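Side-chain contact in thymidylate synthase (PDB 1TIS), which catalyses the reductive methylation of dUMP to dTMP, using 5,10-methylenetetrahydrofolate as carbon donor and releasing dihydrofolate: residues P246-F249 with R250-T254. Numbering follows the deposited sequence.
Sequences PYKF and RYLST
Leu252 meets Lys248 through aliphatic carbon alone. Both methyls of the leucine lie against the middle of the lysine chain, with Leu252 CD2 3.7 Å from Lys248 CD and Leu252 CD1 4.0 Å from the same atom. The two side chains cross at a slant. Lys248 CG sits between the backbone N and the carbonyl carbon (chi1 44°), and further bends at chi3 and chi4 carry NZ away from the leucine. Leu252 also packs on backbone: its CG is 3.8 Å from Phe249 CA.

Two i to i+3 backbone hydrogen bonds close the turn that brings these residues together. Tyr251 N donates to Lys248 O at 3.1 Å, and Leu252 N to Phe249 O at 2.9 Å. A third bond of the same spacing, Phe249 N to Pro246 O, precedes them. This i+3 pattern is that of a short 3-10 turn. It belongs to the surface loop that joins strand 241-242 to helix 254-262, away from the dUMP and folate sites.

On the exposed side, Arg250 CG lies over the centre of the Tyr251 ring, 3.8 Å above its plane. The Tyr251 OH in turn stands over one face of the Arg250 guanidinium, toward its rim.

Phe249 turns inward instead: its side chain is buried and touches Val261 of helix 254-262 and Lys200 of helix 184-202. Gln257 adds a second hydrogen bond to Phe249 O and touches Leu252. Ser253 holds the N-cap position, right before helix 254-262, and Thr254 OG1 is hydrogen-bonded to Asp127 and Lys130.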
loop_
_atom_site.group_PDB
_atom_site.type_symbol
_atom_site.label_atom_id
_atom_site.label_comp_id
_atom_site.label_asym_id
_atom_site.label_seq_id
_atom_site.Cartn_x
_atom_site.Cartn_y
_atom_site.Cartn_z
ATOM N N PRO A 246 21.382 -24.613 8.784
ATOM C CA PRO A 246 21.586 -25.778 9.603
ATOM C C PRO A 246 20.263 -26.360 10.015
ATOM O O PRO A 246 19.409 -25.626 10.511
ATOM C CB PRO A 246 22.354 -25.291 10.770
ATOM C CG PRO A 246 21.736 -23.932 10.951
ATOM C CD PRO A 246 21.674 -23.406 9.528
ATOM N N TYR A 247 20.124 -27.677 9.877
ATOM C CA TYR A 247 18.990 -28.456 10.385
ATOM C C TYR A 247 18.277 -27.933 11.652
ATOM O O TYR A 247 17.049 -27.910 11.622
ATOM C CB TYR A 247 19.498 -29.884 10.615
ATOM C CG TYR A 247 18.477 -31.013 10.744
ATOM C CD1 TYR A 247 17.193 -30.923 10.232
ATOM C CD2 TYR A 247 18.899 -32.169 11.367
ATOM C CE1 TYR A 247 16.342 -31.995 10.342
ATOM C CE2 TYR A 247 18.058 -33.240 11.475
ATOM C CZ TYR A 247 16.791 -33.142 10.960
ATOM O OH TYR A 247 15.963 -34.241 11.054
ATOM N N LYS A 248 18.912 -27.483 12.755
ATOM C CA LYS A 248 18.175 -26.928 13.901
ATOM C C LYS A 248 17.231 -25.768 13.560
ATOM O O LYS A 248 16.155 -25.620 14.152
ATOM C CB LYS A 248 19.145 -26.434 14.995
ATOM C CG LYS A 248 20.372 -25.634 14.521
ATOM C CD LYS A 248 21.198 -24.963 15.640
ATOM C CE LYS A 248 22.741 -25.202 15.617
ATOM N NZ LYS A 248 23.503 -24.745 14.449
ATOM N N PHE A 249 17.628 -24.974 12.553
ATOM C CA PHE A 249 17.005 -23.752 12.054
ATOM C C PHE A 249 15.581 -23.382 12.454
ATOM O O PHE A 249 15.377 -22.364 13.121
ATOM C CB PHE A 249 17.079 -23.763 10.524
ATOM C CG PHE A 249 16.977 -22.389 9.865
ATOM C CD1 PHE A 249 17.985 -21.461 10.027
ATOM C CD2 PHE A 249 15.876 -22.074 9.104
ATOM C CE1 PHE A 249 17.891 -20.235 9.431
ATOM C CE2 PHE A 249 15.783 -20.848 8.506
ATOM C CZ PHE A 249 16.788 -19.934 8.672
ATOM N N ARG A 250 14.576 -24.212 12.153
ATOM C CA ARG A 250 13.183 -23.824 12.340
ATOM C C ARG A 250 12.695 -23.747 13.786
ATOM O O ARG A 250 11.538 -23.438 14.097
ATOM C CB ARG A 250 12.325 -24.784 11.511
ATOM C CG ARG A 250 12.299 -26.205 11.992
ATOM C CD ARG A 250 11.243 -26.874 11.154
ATOM N NE ARG A 250 10.422 -27.860 11.849
ATOM C CZ ARG A 250 10.068 -29.010 11.244
ATOM N NH1 ARG A 250 10.539 -29.387 10.031
ATOM N NH2 ARG A 250 9.232 -29.833 11.879
ATOM N N TYR A 251 13.590 -24.063 14.709
ATOM C CA TYR A 251 13.245 -23.979 16.115
ATOM C C TYR A 251 14.013 -22.797 16.740
ATOM O O TYR A 251 13.740 -22.358 17.883
ATOM C CB TYR A 251 13.613 -25.337 16.815
ATOM C CG TYR A 251 13.187 -26.636 16.093
ATOM C CD1 TYR A 251 11.865 -27.091 16.067
ATOM C CD2 TYR A 251 14.165 -27.354 15.420
ATOM C CE1 TYR A 251 11.519 -28.245 15.361
ATOM C CE2 TYR A 251 13.824 -28.507 14.719
ATOM C CZ TYR A 251 12.512 -28.957 14.687
ATOM O OH TYR A 251 12.238 -30.134 14.005
ATOM N N LEU A 252 14.957 -22.221 15.963
ATOM C CA LEU A 252 15.855 -21.240 16.537
ATOM C C LEU A 252 15.082 -19.976 16.797
ATOM O O LEU A 252 14.092 -19.754 16.100
ATOM C CB LEU A 252 17.040 -20.955 15.601
ATOM C CG LEU A 252 18.075 -22.073 15.346
ATOM C CD1 LEU A 252 19.372 -21.564 14.712
ATOM C CD2 LEU A 252 18.454 -22.652 16.678
ATOM N N SER A 253 15.482 -19.183 17.808
ATOM C CA SER A 253 14.778 -17.948 18.121
ATOM C C SER A 253 14.884 -16.994 16.959
ATOM O O SER A 253 15.962 -16.949 16.368
ATOM C CB SER A 253 15.376 -17.321 19.347
ATOM O OG SER A 253 16.778 -17.177 19.273
ATOM N N THR A 254 13.844 -16.249 16.582
ATOM C CA THR A 254 13.854 -15.316 15.437
ATOM C C THR A 254 15.101 -14.483 15.213
ATOM O O THR A 254 15.652 -14.365 14.108
ATOM C CB THR A 254 12.652 -14.419 15.609
ATOM O OG1 THR A 254 11.547 -15.283 15.873
ATOM C CG2 THR A 254 12.395 -13.570 14.413
#